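Local coordinates for protein beta-galacturonidase (Eisenbergiella tayi, PDB 6NCX) that probably hydrolyses beta-linked uronic acid glycosides, as a family 2 glycoside hydrolase, and binds alpha-D-galacturonate in a pocket of its TIM barrel, at residues T464-G469 and S505-W510; Y427-K432 and D441-L446; I308-Y313 and I328-E333. All coordinates share one frame; numbering follows the deposited sequence.

Contact 1. Residues T464-G469 and S505-W510; sequences TEIGAG and SGVYIW. With ADA (alpha-D-galactopyranuronic acid), chain I.
Trp510 and Glu465 run side by side and point the same way into the pocket, where the bound alpha-D-galacturonate packs against both. This is the tight part of the contact. Trp510 CE3 comes to 3.5 Å from Glu465 CD, with the carboxylate turned 33° from the indole plane. The sugar covers one face of the indole, off toward the six-membered rim, where ADA C4 sits 3.4 Å from Trp510 CZ2. Glu465 OE1 accepts a 2.9 Å hydrogen bond from ADA O2, and the extended reach of the chain beyond CG is what brings the carboxylate up to the sugar. Trp510 is aimed here by its first torsion, CG lying anti to the backbone N (chi1 -179°), and its NE1 donates to Asn530, another residue of the galacturonate site. Below this layer run strands 461-466 and 504-509, neighbouring parallel strands of the TIM barrel joined through helix 484-499 as a beta-alpha-beta unit. Their short segments lie 65° apart, consistent with an uneven pairing: Trp510 N makes a firm 2.7 Å bond to Ile466 O, whereas Ile466 N reaches Tyr508 O only weakly. Close by, Gly467 CA lies 3.3 Å from Trp510 O as a CA-H...O contact, and a beta carbon on Gly467 would collide with that carbonyl. On the helix side Ile466 CG2 meets Val507 CG2 at 3.6 Å, the two side chains crossing at about a right angle; Val507 also touches Val498 and Phe499, Ile466 touches Gln494. Past Gly467 the backbones part and the fit is looser. There a water takes the place of direct contact, accepting from Ala468 N and probably donating to Trp510 O, 2.7 Å from the water oxygen.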
loop_
_atom_site.group_PDB
_atom_site.type_symbol
_atom_site.label_atom_id
_atom_site.label_comp_id
_atom_site.label_asym_id
_atom_site.label_seq_id
_atom_site.Cartn_x
_atom_site.Cartn_y
_atom_site.Cartn_z
ATOM N N THR C 464 -26.957 17.659 4.286
ATOM C CA THR C 464 -25.705 18.360 4.059
ATOM C C THR C 464 -24.480 17.503 4.351
ATOM O O THR C 464 -23.371 17.920 4.024
ATOM C CB THR C 464 -25.671 19.652 4.887
ATOM O OG1 THR C 464 -26.276 19.437 6.171
ATOM C CG2 THR C 464 -26.437 20.718 4.160
ATOM N N GLU C 465 -24.652 16.308 4.907
ATOM C CA GLU C 465 -23.537 15.392 5.098
ATOM C C GLU C 465 -24.059 13.963 5.166
ATOM O O GLU C 465 -24.959 13.669 5.953
ATOM C CB GLU C 465 -22.760 15.725 6.373
ATOM C CG GLU C 465 -21.816 16.890 6.235
ATOM C CD GLU C 465 -20.997 17.129 7.471
ATOM O OE1 GLU C 465 -20.596 18.298 7.702
ATOM O OE2 GLU C 465 -20.759 16.146 8.212
ATOM N N ILE C 466 -23.483 13.088 4.344
ATOM C CA ILE C 466 -23.624 11.646 4.493
ATOM C C ILE C 466 -22.425 11.029 3.789
ATOM O O ILE C 466 -21.857 11.619 2.868
ATOM C CB ILE C 466 -24.980 11.150 3.920
ATOM C CG1 ILE C 466 -25.317 9.724 4.356
ATOM C CG2 ILE C 466 -24.995 11.227 2.427
ATOM C CD1 ILE C 466 -26.847 9.449 4.347
ATOM N N GLY C 467 -22.028 9.849 4.229
ATOM C CA GLY C 467 -20.887 9.179 3.639
ATOM C C GLY C 467 -20.386 8.088 4.567
ATOM O O GLY C 467 -21.052 7.711 5.541
ATOM N N ALA C 468 -19.195 7.593 4.243
ATOM C CA ALA C 468 -18.572 6.517 4.998
ATOM C C ALA C 468 -17.056 6.582 4.846
ATOM O O ALA C 468 -16.534 7.030 3.820
ATOM C CB ALA C 468 -19.088 5.144 4.541
ATOM N N GLY C 469 -16.349 6.094 5.862
ATOM C CA GLY C 469 -14.905 6.030 5.773
ATOM C C GLY C 469 -14.409 4.783 5.047
ATOM O O GLY C 469 -15.097 3.761 4.926
ATOM N N SER C 505 -34.193 18.006 -1.219
ATOM C CA SER C 505 -33.689 18.669 -2.416
ATOM C C SER C 505 -32.335 18.139 -2.886
ATOM O O SER C 505 -31.855 18.549 -3.951
ATOM C CB SER C 505 -33.598 20.182 -2.171
ATOM O OG SER C 505 -34.897 20.745 -2.005
ATOM N N GLY C 506 -31.716 17.229 -2.153
ATOM C CA GLY C 506 -30.471 16.649 -2.597
ATOM C C GLY C 506 -29.530 16.493 -1.425
ATOM O O GLY C 506 -29.953 16.529 -0.270
ATOM N N VAL C 507 -28.240 16.363 -1.738
ATOM C CA VAL C 507 -27.265 15.885 -0.768
ATOM C C VAL C 507 -25.894 16.460 -1.093
ATOM O O VAL C 507 -25.572 16.729 -2.252
ATOM C CB VAL C 507 -27.232 14.329 -0.730
ATOM C CG1 VAL C 507 -27.004 13.742 -2.133
ATOM C CG2 VAL C 507 -26.176 13.825 0.258
ATOM N N TYR C 508 -25.103 16.685 -0.043
ATOM C CA TYR C 508 -23.661 16.849 -0.131
ATOM C C TYR C 508 -23.043 15.607 0.498
ATOM O O TYR C 508 -23.307 15.310 1.668
ATOM C CB TYR C 508 -23.177 18.125 0.585
ATOM C CG TYR C 508 -23.563 19.387 -0.132
ATOM C CD1 TYR C 508 -24.736 20.057 0.196
ATOM C CD2 TYR C 508 -22.790 19.883 -1.171
ATOM C CE1 TYR C 508 -25.118 21.183 -0.477
ATOM C CE2 TYR C 508 -23.166 21.030 -1.858
ATOM C CZ TYR C 508 -24.334 21.660 -1.503
ATOM O OH TYR C 508 -24.737 22.784 -2.155
ATOM N N ILE C 509 -22.257 14.864 -0.284
ATOM C CA ILE C 509 -21.522 13.729 0.266
ATOM C C ILE C 509 -20.391 14.252 1.146
ATOM O O ILE C 509 -19.673 15.198 0.778
ATOM C CB ILE C 509 -21.008 12.811 -0.865
ATOM C CG1 ILE C 509 -22.176 12.055 -1.508
ATOM C CG2 ILE C 509 -20.009 11.771 -0.353
ATOM C CD1 ILE C 509 -21.780 11.195 -2.701
ATOM N N TRP C 510 -20.262 13.686 2.343
ATOM C CA TRP C 510 -19.045 13.852 3.126
ATOM C C TRP C 510 -18.163 12.633 2.867
ATOM O O TRP C 510 -18.525 11.505 3.232
ATOM C CB TRP C 510 -19.331 14.018 4.614
ATOM C CG TRP C 510 -18.053 14.226 5.404
ATOM C CD1 TRP C 510 -17.158 13.258 5.791
ATOM C CD2 TRP C 510 -17.517 15.477 5.880
ATOM N NE1 TRP C 510 -16.107 13.829 6.462
ATOM C CE2 TRP C 510 -16.301 15.186 6.545
ATOM C CE3 TRP C 510 -17.945 16.811 5.811
ATOM C CZ2 TRP C 510 -15.503 16.190 7.137
ATOM C CZ3 TRP C 510 -17.152 17.803 6.410
ATOM C CH2 TRP C 510 -15.945 17.483 7.047
HETATM C C1 ADA I . -19.557 15.916 11.284
HETATM C C2 ADA I . -18.706 17.152 10.911
HETATM C C3 ADA I . -17.586 16.906 9.969
HETATM C C4 ADA I . -16.911 15.589 10.135
HETATM C C5 ADA I . -17.923 14.445 10.271
HETATM C C6 ADA I . -17.280 13.077 10.511
HETATM O O1 ADA I . -20.568 15.660 10.337
HETATM O O2 ADA I . -19.554 18.157 10.434
HETATM O O3 ADA I . -16.642 17.949 10.069
HETATM O O4 ADA I . -16.103 15.598 11.288
HETATM O O5 ADA I . -18.784 14.692 11.419
HETATM O O6B ADA I . -16.379 12.622 9.755
HETATM O O6A ADA I . -17.679 12.406 11.495
HETATM O O HOH W 1 -17.952 9.110 2.139
#

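Contact 2. Residues Y427-K432 and D441-L446; sequences YNIYPK and DYLDEL. With ADA (alpha-D-galactopyranuronic acid), chain I.
Leu446 lies over one face of the Tyr427 ring: its CD1 methyl stands over the ring centre, 3.8 Å from the centroid and 10° off the normal, a CH-pi contact. The second methyl, CD2, drops toward the root of the same ring and lies 3.7 Å from Tyr427 CG, so the two methyls cover the ring from its centre to its root. Tyr442 is turned differently. It presents an edge rather than a face to Ile429, the two side chains sliding past each other in opposite directions, with Tyr442 CE1 3.7 Å from Ile429 CB and the CG2 methyl in the ring plane. With CG1 between the backbone N and the carbonyl carbon (chi1 64°), Ile429 sends CD1 to Leu443 CD1 at 4.0 Å, roughly at right angles, and leaves CG2 to Tyr442 and to Leu446 CD2, the latter at 3.9 Å. Pro431 crosses Tyr442 at about a right angle too, its CB 4.0 Å from Tyr442 CB. The interface is thus wholly apolar among side chains, while Asn428 and Tyr430 turn from the helix to the sugar side, where Tyr430 OH is hydrogen-bonded to Glu465. Helix 439-453 here lies against the outer side of barrel strand 425-428 and the loop after it; Ile463 of strand 461-466 backs Ile429 and Leu443, and Phe413 stacks on Tyr442.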
loop_
_atom_site.group_PDB
_atom_site.type_symbol
_atom_site.label_atom_id
_atom_site.label_comp_id
_atom_site.label_asym_id
_atom_site.label_seq_id
_atom_site.Cartn_x
_atom_site.Cartn_y
_atom_site.Cartn_z
ATOM N N TYR C 427 -29.399 18.705 7.466
ATOM C CA TYR C 427 -28.987 17.721 8.453
ATOM C C TYR C 427 -27.779 16.895 8.005
ATOM O O TYR C 427 -27.638 16.527 6.830
ATOM C CB TYR C 427 -30.170 16.814 8.807
ATOM C CG TYR C 427 -30.792 17.257 10.097
ATOM C CD1 TYR C 427 -31.817 18.187 10.110
ATOM C CD2 TYR C 427 -30.310 16.792 11.314
ATOM C CE1 TYR C 427 -32.379 18.632 11.314
ATOM C CE2 TYR C 427 -30.865 17.222 12.528
ATOM C CZ TYR C 427 -31.897 18.142 12.518
ATOM O OH TYR C 427 -32.450 18.575 13.701
ATOM N N ASN C 428 -26.900 16.615 8.962
ATOM C CA ASN C 428 -25.807 15.669 8.792
ATOM C C ASN C 428 -26.169 14.358 9.494
ATOM O O ASN C 428 -26.379 14.344 10.713
ATOM C CB ASN C 428 -24.512 16.231 9.376
ATOM C CG ASN C 428 -24.142 17.583 8.800
ATOM O OD1 ASN C 428 -24.621 17.978 7.734
ATOM N ND2 ASN C 428 -23.264 18.294 9.497
ATOM N N ILE C 429 -26.199 13.260 8.734
ATOM C CA ILE C 429 -26.547 11.941 9.248
ATOM C C ILE C 429 -25.550 10.898 8.743
ATOM O O ILE C 429 -25.032 10.982 7.624
ATOM C CB ILE C 429 -27.988 11.559 8.839
ATOM C CG1 ILE C 429 -28.084 11.448 7.306
ATOM C CG2 ILE C 429 -28.996 12.571 9.427
ATOM C CD1 ILE C 429 -29.370 10.817 6.797
ATOM N N TYR C 430 -25.280 9.896 9.572
ATOM C CA TYR C 430 -24.374 8.808 9.179
ATOM C C TYR C 430 -24.920 7.427 9.517
ATOM O O TYR C 430 -24.246 6.628 10.167
ATOM C CB TYR C 430 -23.011 8.998 9.821
ATOM C CG TYR C 430 -22.250 10.115 9.198
ATOM C CD1 TYR C 430 -22.460 11.420 9.615
ATOM C CD2 TYR C 430 -21.313 9.877 8.194
ATOM C CE1 TYR C 430 -21.779 12.464 9.068
ATOM C CE2 TYR C 430 -20.600 10.931 7.632
ATOM C CZ TYR C 430 -20.851 12.226 8.076
ATOM O OH TYR C 430 -20.185 13.300 7.560
ATOM N N PRO C 431 -26.139 7.099 9.073
ATOM C CA PRO C 431 -26.583 5.707 9.171
ATOM C C PRO C 431 -25.766 4.862 8.206
ATOM O O PRO C 431 -25.442 5.302 7.094
ATOM C CB PRO C 431 -28.059 5.774 8.764
ATOM C CG PRO C 431 -28.066 6.853 7.725
ATOM C CD PRO C 431 -27.069 7.891 8.233
ATOM N N LYS C 432 -25.408 3.662 8.662
ATOM C CA LYS C 432 -24.522 2.686 8.031
ATOM C C LYS C 432 -23.042 3.002 8.254
ATOM O O LYS C 432 -22.203 2.149 7.965
ATOM C CB LYS C 432 -24.764 2.508 6.518
ATOM C CG LYS C 432 -26.135 1.947 6.179
ATOM C CD LYS C 432 -26.657 1.060 7.293
ATOM C CE LYS C 432 -26.417 -0.397 7.034
ATOM N NZ LYS C 432 -27.722 -1.130 6.920
ATOM N N ASP C 441 -34.932 4.100 6.952
ATOM C CA ASP C 441 -35.621 4.218 8.233
ATOM C C ASP C 441 -35.160 5.455 8.994
ATOM O O ASP C 441 -35.982 6.205 9.535
ATOM C CB ASP C 441 -35.385 2.960 9.077
ATOM C CG ASP C 441 -36.029 1.705 8.476
ATOM O OD1 ASP C 441 -36.811 1.833 7.513
ATOM O OD2 ASP C 441 -35.750 0.585 8.979
ATOM N N TYR C 442 -33.842 5.678 9.043
ATOM C CA TYR C 442 -33.284 6.797 9.794
ATOM C C TYR C 442 -33.707 8.125 9.193
ATOM O O TYR C 442 -34.091 9.054 9.913
ATOM C CB TYR C 442 -31.764 6.674 9.804
ATOM C CG TYR C 442 -31.032 7.490 10.830
ATOM C CD1 TYR C 442 -30.380 8.664 10.471
ATOM C CD2 TYR C 442 -30.941 7.067 12.152
ATOM C CE1 TYR C 442 -29.680 9.411 11.405
ATOM C CE2 TYR C 442 -30.236 7.812 13.103
ATOM C CZ TYR C 442 -29.608 8.980 12.715
ATOM O OH TYR C 442 -28.908 9.732 13.627
ATOM N N LEU C 443 -33.638 8.233 7.870
ATOM C CA LEU C 443 -33.994 9.471 7.197
ATOM C C LEU C 443 -35.496 9.738 7.291
ATOM O O LEU C 443 -35.917 10.892 7.451
ATOM C CB LEU C 443 -33.528 9.410 5.742
ATOM C CG LEU C 443 -33.727 10.684 4.932
ATOM C CD1 LEU C 443 -33.107 11.856 5.682
ATOM C CD2 LEU C 443 -33.134 10.535 3.524
ATOM N N ASP C 444 -36.319 8.689 7.220
ATOM C CA ASP C 444 -37.762 8.896 7.355
ATOM C C ASP C 444 -38.123 9.404 8.748
ATOM O O ASP C 444 -38.906 10.345 8.881
ATOM C CB ASP C 444 -38.522 7.607 7.020
ATOM C CG ASP C 444 -38.473 7.277 5.523
ATOM O OD1 ASP C 444 -38.039 8.148 4.727
ATOM O OD2 ASP C 444 -38.861 6.150 5.135
ATOM N N GLU C 445 -37.544 8.822 9.797
ATOM C CA GLU C 445 -37.869 9.259 11.152
ATOM C C GLU C 445 -37.499 10.724 11.362
ATOM O O GLU C 445 -38.301 11.515 11.873
ATOM C CB GLU C 445 -37.161 8.367 12.169
ATOM C CG GLU C 445 -37.334 8.809 13.600
ATOM C CD GLU C 445 -36.460 8.011 14.545
ATOM O OE1 GLU C 445 -36.086 8.539 15.616
ATOM O OE2 GLU C 445 -36.137 6.855 14.207
ATOM N N LEU C 446 -36.287 11.107 10.956
ATOM C CA LEU C 446 -35.887 12.505 11.070
ATOM C C LEU C 446 -36.814 13.405 10.262
ATOM O O LEU C 446 -37.269 14.446 10.757
ATOM C CB LEU C 446 -34.436 12.676 10.619
ATOM C CG LEU C 446 -33.867 14.097 10.463
ATOM C CD1 LEU C 446 -33.660 14.804 11.819
ATOM C CD2 LEU C 446 -32.549 14.059 9.633
HETATM C C1 ADA I . -19.557 15.916 11.284
HETATM C C2 ADA I . -18.706 17.152 10.911
HETATM C C3 ADA I . -17.586 16.906 9.969
HETATM C C4 ADA I . -16.911 15.589 10.135
HETATM C C5 ADA I . -17.923 14.445 10.271
HETATM C C6 ADA I . -17.280 13.077 10.511
HETATM O O1 ADA I . -20.568 15.660 10.337
HETATM O O2 ADA I . -19.554 18.157 10.434
HETATM O O3 ADA I . -16.642 17.949 10.069
HETATM O O4 ADA I . -16.103 15.598 11.288
HETATM O O5 ADA I . -18.784 14.692 11.419
HETATM O O6B ADA I . -16.379 12.622 9.755
HETATM O O6A ADA I . -17.679 12.406 11.495
HETATM O O HOH W 2 -26.049 9.820 11.863
#

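Contact 3. Residues I308-Y313 and I328-E333; sequences IRTVHY and ILVWEE. With ADA (alpha-D-galactopyranuronic acid), chain I.
Neighbouring parallel strands of the TIM barrel, 307-309 and 329-333, meet here, and His312, past the end of the first, bonds Glu333, the last residue of the second, in a His-carboxylate hydrogen bond beside the galacturonate. Ile308 N donates to Leu329 O, Trp331 N to Ile308 O, and Thr310 N to Trp331 O at 3.0 Å. On the face with Arg309 and Trp331, Arg309 CG lies over the indole five-membered ring, 3.7 Å from its centroid. The extended arginine then grips Glu333 side-on: NH2 meets OE2 at 2.8 Å on the syn side, NE meets it at 3.1 Å from above the carboxylate plane. Trp331 NE1 adds a 2.8 Å bond from the anti side, so three donors converge on OE2. The strands form a beta-alpha-beta unit with helix 317-326 between them; after the first, an inverse gamma turn centred on Thr310 and a cis peptide before His312 bring the imidazole back to Glu333. His312 ND1 donates to Glu333 OE1 at 3.0 Å, ring and carboxylate 24° apart, and His312 NE2 is hydrogen-bonded to ADA O3 at 2.7 Å. With an alanine in place of Glu333, His312 ND1 and Trp331 NE1 would probably lose their acceptor and Arg309 this counter-charge. Arg309 NH2 also bonds Asn377.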
loop_
_atom_site.group_PDB
_atom_site.type_symbol
_atom_site.label_atom_id
_atom_site.label_comp_id
_atom_site.label_asym_id
_atom_site.label_seq_id
_atom_site.Cartn_x
_atom_site.Cartn_y
_atom_site.Cartn_z
ATOM N N ILE C 308 -20.756 22.165 -4.533
ATOM C CA ILE C 308 -19.772 21.943 -3.478
ATOM C C ILE C 308 -20.234 22.680 -2.227
ATOM O O ILE C 308 -20.852 23.744 -2.298
ATOM C CB ILE C 308 -18.335 22.396 -3.856
ATOM C CG1 ILE C 308 -18.292 23.886 -4.190
ATOM C CG2 ILE C 308 -17.766 21.598 -5.025
ATOM C CD1 ILE C 308 -17.740 24.802 -3.065
ATOM N N ARG C 309 -19.914 22.116 -1.071
ATOM C CA ARG C 309 -20.138 22.769 0.213
ATOM C C ARG C 309 -18.789 23.018 0.884
ATOM O O ARG C 309 -18.007 22.081 1.073
ATOM C CB ARG C 309 -21.062 21.922 1.101
ATOM C CG ARG C 309 -21.267 22.522 2.463
ATOM C CD ARG C 309 -22.224 21.725 3.337
ATOM N NE ARG C 309 -22.104 22.229 4.701
ATOM C CZ ARG C 309 -21.870 21.482 5.768
ATOM N NH1 ARG C 309 -21.794 20.160 5.665
ATOM N NH2 ARG C 309 -21.746 22.054 6.948
ATOM N N THR C 310 -18.522 24.280 1.244
ATOM C CA THR C 310 -17.214 24.722 1.739
ATOM C C THR C 310 -17.065 24.412 3.229
ATOM O O THR C 310 -17.075 25.290 4.093
ATOM C CB THR C 310 -17.034 26.216 1.516
ATOM O OG1 THR C 310 -17.963 26.918 2.347
ATOM C CG2 THR C 310 -17.249 26.619 0.053
ATOM N N VAL C 311 -16.896 23.131 3.531
ATOM C CA VAL C 311 -16.694 22.730 4.919
ATOM C C VAL C 311 -15.286 23.131 5.358
ATOM O O VAL C 311 -14.302 22.875 4.653
ATOM C CB VAL C 311 -16.956 21.218 5.082
ATOM C CG1 VAL C 311 -18.346 20.872 4.550
ATOM C CG2 VAL C 311 -15.899 20.374 4.355
ATOM N N HIS C 312 -15.176 23.825 6.491
ATOM C CA HIS C 312 -16.268 24.443 7.245
ATOM C C HIS C 312 -15.909 25.904 7.463
ATOM O O HIS C 312 -15.752 26.316 8.599
ATOM C CB HIS C 312 -16.484 23.784 8.621
ATOM C CG HIS C 312 -16.913 22.349 8.560
ATOM N ND1 HIS C 312 -18.168 21.961 8.136
ATOM C CD2 HIS C 312 -16.260 21.212 8.895
ATOM C CE1 HIS C 312 -18.266 20.647 8.210
ATOM N NE2 HIS C 312 -17.122 20.168 8.663
ATOM N N TYR C 313 -15.757 26.671 6.368
ATOM C CA TYR C 313 -15.185 28.013 6.404
ATOM C C TYR C 313 -15.239 28.630 5.009
ATOM O O TYR C 313 -15.399 27.900 4.025
ATOM C CB TYR C 313 -13.738 27.958 6.931
ATOM C CG TYR C 313 -12.953 26.766 6.393
ATOM C CD1 TYR C 313 -12.474 26.748 5.078
ATOM C CD2 TYR C 313 -12.715 25.662 7.184
ATOM C CE1 TYR C 313 -11.763 25.644 4.575
ATOM C CE2 TYR C 313 -12.014 24.561 6.700
ATOM C CZ TYR C 313 -11.544 24.560 5.392
ATOM O OH TYR C 313 -10.860 23.460 4.924
ATOM N N ILE C 328 -20.915 25.641 -11.166
ATOM C CA ILE C 328 -20.979 24.868 -9.931
ATOM C C ILE C 328 -21.673 25.701 -8.864
ATOM O O ILE C 328 -21.302 26.854 -8.629
ATOM C CB ILE C 328 -19.569 24.462 -9.473
ATOM C CG1 ILE C 328 -18.784 23.846 -10.637
ATOM C CG2 ILE C 328 -19.639 23.514 -8.244
ATOM C CD1 ILE C 328 -19.171 22.438 -10.940
ATOM N N LEU C 329 -22.674 25.120 -8.211
ATOM C CA LEU C 329 -23.379 25.799 -7.132
ATOM C C LEU C 329 -22.606 25.655 -5.821
ATOM O O LEU C 329 -22.042 24.599 -5.533
ATOM C CB LEU C 329 -24.791 25.225 -6.999
ATOM C CG LEU C 329 -25.694 25.519 -8.210
ATOM C CD1 LEU C 329 -26.898 24.591 -8.258
ATOM C CD2 LEU C 329 -26.162 26.973 -8.206
ATOM N N VAL C 330 -22.584 26.724 -5.020
ATOM C CA VAL C 330 -21.782 26.780 -3.795
ATOM C C VAL C 330 -22.675 27.050 -2.586
ATOM O O VAL C 330 -23.376 28.068 -2.534
ATOM C CB VAL C 330 -20.684 27.847 -3.879
ATOM C CG1 VAL C 330 -19.975 27.944 -2.543
ATOM C CG2 VAL C 330 -19.699 27.504 -4.993
ATOM N N TRP C 331 -22.630 26.146 -1.611
ATOM C CA TRP C 331 -22.976 26.454 -0.226
ATOM C C TRP C 331 -21.706 26.959 0.452
ATOM O O TRP C 331 -20.703 26.224 0.525
ATOM C CB TRP C 331 -23.534 25.203 0.464
ATOM C CG TRP C 331 -23.692 25.213 1.977
ATOM C CD1 TRP C 331 -22.740 25.517 2.916
ATOM C CD2 TRP C 331 -24.858 24.806 2.713
ATOM N NE1 TRP C 331 -23.255 25.362 4.190
ATOM C CE2 TRP C 331 -24.554 24.934 4.093
ATOM C CE3 TRP C 331 -26.134 24.369 2.341
ATOM C CZ2 TRP C 331 -25.486 24.627 5.103
ATOM C CZ3 TRP C 331 -27.070 24.072 3.353
ATOM C CH2 TRP C 331 -26.731 24.198 4.714
ATOM N N GLU C 332 -21.728 28.220 0.897
ATOM C CA GLU C 332 -20.606 28.816 1.620
ATOM C C GLU C 332 -21.045 29.147 3.036
ATOM O O GLU C 332 -22.136 29.694 3.237
ATOM C CB GLU C 332 -20.071 30.075 0.927
ATOM C CG GLU C 332 -19.034 30.777 1.781
ATOM C CD GLU C 332 -17.978 31.544 1.000
ATOM O OE1 GLU C 332 -16.954 30.941 0.629
ATOM O OE2 GLU C 332 -18.164 32.759 0.797
ATOM N N GLU C 333 -20.205 28.814 4.012
ATOM C CA GLU C 333 -20.576 28.952 5.411
ATOM C C GLU C 333 -19.464 29.637 6.205
ATOM O O GLU C 333 -18.296 29.671 5.794
ATOM C CB GLU C 333 -20.936 27.577 6.028
ATOM C CG GLU C 333 -19.844 26.494 6.028
ATOM C CD GLU C 333 -20.344 25.165 6.615
ATOM O OE1 GLU C 333 -19.560 24.481 7.318
ATOM O OE2 GLU C 333 -21.524 24.799 6.380
HETATM C C1 ADA I . -19.557 15.916 11.284
HETATM C C2 ADA I . -18.706 17.152 10.911
HETATM C C3 ADA I . -17.586 16.906 9.969
HETATM C C4 ADA I . -16.911 15.589 10.135
HETATM C C5 ADA I . -17.923 14.445 10.271
HETATM C C6 ADA I . -17.280 13.077 10.511
HETATM O O1 ADA I . -20.568 15.660 10.337
HETATM O O2 ADA I . -19.554 18.157 10.434
HETATM O O3 ADA I . -16.642 17.949 10.069
HETATM O O4 ADA I . -16.103 15.598 11.288
HETATM O O5 ADA I . -18.784 14.692 11.419
HETATM O O6B ADA I . -16.379 12.622 9.755
HETATM O O6A ADA I . -17.679 12.406 11.495
#

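Overall arrangement
Following the chain, contact 3 closes first, bringing strand 329-333 beside strand 307-309 after helix 317-326. Contact 2 closes next, a short loop laying helix 439-453 on strand 425-428, and contact 1 comes last, pairing strands 461-466 and 504-509 round helix 484-499. The three lie in series; none encloses or crosses another. Contacts 2 and 1 adjoin directly, since strands 425-428 and 461-466 are neighbours in the barrel sheet and Thr464 bonds Asn428 and the backbone of Tyr427. Contact 3, its centre about 13 Å from that of contact 1, is tied to it by the Arg309-Glu465 salt bridge. All three reach the galacturonate.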